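Local coordinates for protein Poly(A) RNA polymerase GLD2 (Rattus norvegicus, PDB 6LBK) that probably lengthens the 3' ends of selected cytoplasmic RNAs by adding AMP units from ATP, using magnesium or manganese ions, at residues A[290-293]-A[294-298]; A[351-354]-A[355-358]. The protein carries 1 engineered substitution. One frame throughout, in Å; residues are numbered along the deposited sequence.

Interaction 1: residues A[290-293]-A[294-298]; sequences FLKY and YATEF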
loop_
_atom_site.group_PDB
_atom_site.type_symbol
_atom_site.label_atom_id
_atom_site.label_comp_id
_atom_site.label_asym_id
_atom_site.label_seq_id
_atom_site.Cartn_x
_atom_site.Cartn_y
_atom_site.Cartn_z
ATOM N N PHE A 290 -0.462 17.840 0.136
ATOM C CA PHE A 290 -0.489 16.650 -0.706
ATOM C C PHE A 290 -1.621 16.731 -1.716
ATOM O O PHE A 290 -1.453 16.323 -2.866
ATOM C CB PHE A 290 -0.588 15.381 0.143
ATOM C CG PHE A 290 -1.004 14.177 -0.632
ATOM C CD1 PHE A 290 -0.075 13.394 -1.278
ATOM C CD2 PHE A 290 -2.346 13.837 -0.723
ATOM C CE1 PHE A 290 -0.477 12.286 -1.980
ATOM C CE2 PHE A 290 -2.755 12.750 -1.425
ATOM C CZ PHE A 290 -1.816 11.959 -2.051
ATOM N N LEU A 291 -2.797 17.202 -1.296
ATOM C CA LEU A 291 -3.876 17.378 -2.267
ATOM C C LEU A 291 -3.517 18.434 -3.313
ATOM O O LEU A 291 -3.755 18.233 -4.515
ATOM C CB LEU A 291 -5.177 17.714 -1.547
ATOM C CG LEU A 291 -5.786 16.605 -0.673
ATOM C CD1 LEU A 291 -6.931 17.195 0.146
ATOM C CD2 LEU A 291 -6.299 15.397 -1.513
ATOM N N LYS A 292 -2.931 19.560 -2.884
ATOM C CA LYS A 292 -2.554 20.610 -3.837
ATOM C C LYS A 292 -1.497 20.124 -4.826
ATOM O O LYS A 292 -1.581 20.410 -6.027
ATOM C CB LYS A 292 -2.042 21.851 -3.099
ATOM C CG LYS A 292 -1.666 23.033 -4.013
ATOM C CD LYS A 292 -1.047 24.207 -3.251
ATOM C CE LYS A 292 -0.568 25.231 -4.234
ATOM N NZ LYS A 292 -0.583 26.644 -3.672
ATOM N N TYR A 293 -0.511 19.361 -4.347
ATOM C CA TYR A 293 0.628 19.006 -5.183
ATOM C C TYR A 293 0.187 18.222 -6.395
ATOM O O TYR A 293 0.609 18.504 -7.522
ATOM C CB TYR A 293 1.643 18.231 -4.356
ATOM C CG TYR A 293 2.840 17.733 -5.138
ATOM C CD1 TYR A 293 3.828 18.605 -5.581
ATOM C CD2 TYR A 293 2.998 16.359 -5.393
ATOM C CE1 TYR A 293 4.920 18.134 -6.281
ATOM C CE2 TYR A 293 4.090 15.879 -6.096
ATOM C CZ TYR A 293 5.048 16.754 -6.541
ATOM O OH TYR A 293 6.129 16.240 -7.241
ATOM N N TYR A 294 -0.639 17.208 -6.183
ATOM C CA TYR A 294 -1.106 16.391 -7.280
ATOM C C TYR A 294 -2.265 17.041 -8.027
ATOM O O TYR A 294 -2.459 16.743 -9.207
ATOM C CB TYR A 294 -1.464 14.999 -6.743
ATOM C CG TYR A 294 -0.252 14.143 -6.376
ATOM C CD1 TYR A 294 0.668 13.751 -7.336
ATOM C CD2 TYR A 294 -0.054 13.696 -5.068
ATOM C CE1 TYR A 294 1.766 12.953 -7.008
ATOM C CE2 TYR A 294 1.046 12.895 -4.732
ATOM C CZ TYR A 294 1.939 12.523 -5.707
ATOM O OH TYR A 294 3.029 11.765 -5.368
ATOM N N ALA A 295 -3.027 17.939 -7.385
ATOM C CA ALA A 295 -4.084 18.663 -8.088
ATOM C C ALA A 295 -3.539 19.707 -9.053
ATOM O O ALA A 295 -4.198 20.020 -10.049
ATOM C CB ALA A 295 -5.024 19.329 -7.085
ATOM N N THR A 296 -2.385 20.281 -8.770
ATOM C CA THR A 296 -1.962 21.456 -9.529
ATOM C C THR A 296 -0.565 21.369 -10.124
ATOM O O THR A 296 -0.342 21.923 -11.197
ATOM C CB THR A 296 -2.029 22.699 -8.626
ATOM O OG1 THR A 296 -0.944 22.682 -7.689
ATOM C CG2 THR A 296 -3.364 22.771 -7.893
ATOM N N GLU A 297 0.397 20.754 -9.433
ATOM C CA GLU A 297 1.797 20.882 -9.833
ATOM C C GLU A 297 2.373 19.688 -10.582
ATOM O O GLU A 297 3.294 19.875 -11.383
ATOM C CB GLU A 297 2.682 21.166 -8.618
ATOM C CG GLU A 297 3.304 22.550 -8.673
ATOM C CD GLU A 297 4.122 22.884 -7.445
ATOM O OE1 GLU A 297 4.428 21.946 -6.663
ATOM O OE2 GLU A 297 4.464 24.086 -7.276
ATOM N N PHE A 298 1.874 18.476 -10.362
ATOM C CA PHE A 298 2.536 17.276 -10.868
ATOM C C PHE A 298 2.012 16.915 -12.247
ATOM O O PHE A 298 0.831 16.579 -12.402
ATOM C CB PHE A 298 2.342 16.082 -9.931
ATOM C CG PHE A 298 2.872 14.771 -10.492
ATOM C CD1 PHE A 298 4.232 14.535 -10.590
ATOM C CD2 PHE A 298 2.006 13.778 -10.929
ATOM C CE1 PHE A 298 4.718 13.341 -11.104
ATOM C CE2 PHE A 298 2.495 12.568 -11.445
ATOM C CZ PHE A 298 3.848 12.357 -11.527
#

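Interaction 2: residues A[351-354]-A[355-358]; sequences KDQF and LKSW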
loop_
_atom_site.group_PDB
_atom_site.type_symbol
_atom_site.label_atom_id
_atom_site.label_comp_id
_atom_site.label_asym_id
_atom_site.label_seq_id
_atom_site.Cartn_x
_atom_site.Cartn_y
_atom_site.Cartn_z
ATOM N N LYS A 351 -8.190 13.279 -11.316
ATOM C CA LYS A 351 -7.750 14.677 -11.403
ATOM C C LYS A 351 -8.763 15.621 -10.759
ATOM O O LYS A 351 -8.410 16.508 -9.961
ATOM C CB LYS A 351 -7.538 15.080 -12.872
ATOM C CG LYS A 351 -6.288 14.524 -13.565
ATOM C CD LYS A 351 -6.473 14.380 -15.088
ATOM C CE LYS A 351 -6.312 15.707 -15.846
ATOM N NZ LYS A 351 -6.120 15.472 -17.317
ATOM N N ASP A 352 -10.033 15.450 -11.123
ATOM C CA ASP A 352 -11.102 16.295 -10.617
ATOM C C ASP A 352 -11.236 16.156 -9.115
ATOM O O ASP A 352 -11.463 17.153 -8.418
ATOM C CB ASP A 352 -12.426 15.924 -11.292
ATOM C CG ASP A 352 -12.382 16.068 -12.807
ATOM O OD1 ASP A 352 -11.536 16.839 -13.310
ATOM O OD2 ASP A 352 -13.190 15.405 -13.502
ATOM N N GLN A 353 -11.083 14.926 -8.590
ATOM C CA GLN A 353 -11.242 14.735 -7.155
ATOM C C GLN A 353 -10.093 15.372 -6.380
ATOM O O GLN A 353 -10.305 15.911 -5.284
ATOM C CB GLN A 353 -11.369 13.256 -6.813
ATOM C CG GLN A 353 -11.793 12.998 -5.365
ATOM C CD GLN A 353 -13.169 13.571 -5.061
ATOM O OE1 GLN A 353 -13.308 14.540 -4.305
ATOM N NE2 GLN A 353 -14.198 12.962 -5.647
ATOM N N PHE A 354 -8.865 15.306 -6.910
ATOM C CA PHE A 354 -7.771 15.995 -6.224
ATOM C C PHE A 354 -8.037 17.493 -6.167
ATOM O O PHE A 354 -7.963 18.112 -5.098
ATOM C CB PHE A 354 -6.423 15.713 -6.897
ATOM C CG PHE A 354 -5.731 14.463 -6.392
ATOM C CD1 PHE A 354 -4.931 14.514 -5.274
ATOM C CD2 PHE A 354 -5.870 13.256 -7.053
ATOM C CE1 PHE A 354 -4.299 13.380 -4.789
ATOM C CE2 PHE A 354 -5.216 12.109 -6.585
ATOM C CZ PHE A 354 -4.427 12.169 -5.450
ATOM N N LEU A 355 -8.402 18.076 -7.307
ATOM C CA LEU A 355 -8.653 19.511 -7.354
ATOM C C LEU A 355 -9.745 19.909 -6.367
ATOM O O LEU A 355 -9.545 20.786 -5.512
ATOM C CB LEU A 355 -9.043 19.910 -8.770
ATOM C CG LEU A 355 -9.078 21.420 -8.878
ATOM C CD1 LEU A 355 -7.693 21.997 -8.585
ATOM C CD2 LEU A 355 -9.556 21.780 -10.239
ATOM N N LYS A 356 -10.902 19.246 -6.463
ATOM C CA LYS A 356 -12.052 19.552 -5.622
ATOM C C LYS A 356 -11.738 19.393 -4.135
ATOM O O LYS A 356 -12.115 20.249 -3.320
ATOM C CB LYS A 356 -13.220 18.646 -6.017
ATOM C CG LYS A 356 -14.316 18.577 -4.969
ATOM C CD LYS A 356 -15.505 17.741 -5.416
ATOM C CE LYS A 356 -16.288 17.212 -4.208
ATOM N NZ LYS A 356 -15.599 16.085 -3.508
ATOM N N SER A 357 -11.095 18.280 -3.747
ATOM C CA SER A 357 -10.813 18.082 -2.332
ATOM C C SER A 357 -9.820 19.116 -1.825
ATOM O O SER A 357 -9.986 19.634 -0.709
ATOM C CB SER A 357 -10.320 16.651 -2.063
ATOM O OG SER A 357 -11.351 15.719 -2.333
ATOM N N TRP A 358 -8.797 19.449 -2.621
ATOM C CA TRP A 358 -7.920 20.532 -2.199
ATOM C C TRP A 358 -8.701 21.839 -2.037
ATOM O O TRP A 358 -8.417 22.608 -1.111
ATOM C CB TRP A 358 -6.744 20.717 -3.167
ATOM C CG TRP A 358 -6.031 22.041 -2.916
ATOM C CD1 TRP A 358 -5.242 22.361 -1.840
ATOM C CD2 TRP A 358 -6.056 23.203 -3.749
ATOM N NE1 TRP A 358 -4.781 23.648 -1.955
ATOM C CE2 TRP A 358 -5.266 24.190 -3.117
ATOM C CE3 TRP A 358 -6.666 23.508 -4.969
ATOM C CZ2 TRP A 358 -5.079 25.469 -3.664
ATOM C CZ3 TRP A 358 -6.488 24.795 -5.511
ATOM C CH2 TRP A 358 -5.703 25.754 -4.853
#

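Interaction 1: residues A[290-293]-A[294-298]
Phe290 meets Tyr294 one helical turn on, with CE1 3.2 Å from CE2 of the tyrosine. It comes in at the edge of the Tyr294 ring, near that ring's plane. The two ring planes lie 75° apart, and helix 226-239 packs against both side chains. Leu291 contributes its backbone: its O accepts the amide N of Ala295 at 3.0 Å. The next carbonyl has two donors. Lys292 O takes the N of Thr296 and, at 2.9 Å, also Thr296 OG1, which sits above the carbonyl plane. Thr296 chi1 of 74° sets OG1 between its own backbone N and carbonyl carbon, within reach of this oxygen. Tyr293 turns a ring edge to the face of Tyr294, an edge-to-face (T-shaped) pair with centroids 5.0 Å apart. Its CD2 stands over the centre of the Tyr294 ring. At its own edge, Tyr293 CD1 lies 3.6 Å from Glu297 OE1, although that glutamate is poorly ordered. Tyr293 O accepts Glu297 N at 3.0 Å and, weakly, Phe298 N, as the helix widens into a pi-type turn. Tyr293 OH is hydrogen-bonded to His235 NE2 and Tyr294 OH to Met232 O. Tyr294 thus has aromatic carbon on a face and an edge while its hydroxyl is tied to helix 226-239. Together these contacts are likely to hold the ring's rotation and the position of its hydroxyl, within the PAP-associated region.

Interaction 2: residues A[351-354]-A[355-358]
Lys351 to Trp358 form regular alpha-helix, with i to i+4 bonds that are nearly straight, such as Leu355 N to Lys351 O, with an N-H...O angle of 170°. The side-chain contact is carried by Gln353, Lys356 and Ser357. The Gln353 chain bends at chi2 (62°), which brings its amide back alongside Lys356. Lys356 runs beside it in the same direction, then bends at chi4 to set NZ 2.9 Å from Gln353 OE1. The ammonium lies in the plane of the amide C=O, on a lone pair. The same OE1 is 3.0 Å from Ser357 OG. Gln353 O is gripped twice, by Ser357 N at 2.9 Å and by Ser357 OG at 3.1 Å, from opposite faces of its plane. Ser357 OG is also hydrogen-bonded to Trp210 NE1, so the hydroxyl joins this turn to helix 200-213. The rings of Phe354 and Trp210 form an edge-to-face pair. A leucine in place of Gln353 would probably leave Lys356 NZ without this oxygen and let the lysine end turn more freely. A serine hydroxyl returning to the carbonyl four residues earlier is a familiar feature of alpha-helices. Here it marks the side of helix 344-363 that packs on helix 200-213.

Overall arrangement
Interaction 1 closes well before interaction 2 opens along the chain, yet their centres are about 9 Å apart. They touch directly, because helix 283-297 packs against helix 344-363. Ala295 CB lies 3.6 Å from Phe354 C, consistent with a small side chain allowing close approach of the two helices. Leu291 CB meets Trp358 CB at 3.8 Å. The indole of Trp358 extends the interface to Lys292, whose CB is 3.5 Å from Trp358 NE1. Trp210 of helix 200-213 contacts both, through Leu291 and through Phe354 and Ser357. Both contacts lie away from Asp109 and Asp111, the probable catalytic magnesium ligands, which belong to the palm region.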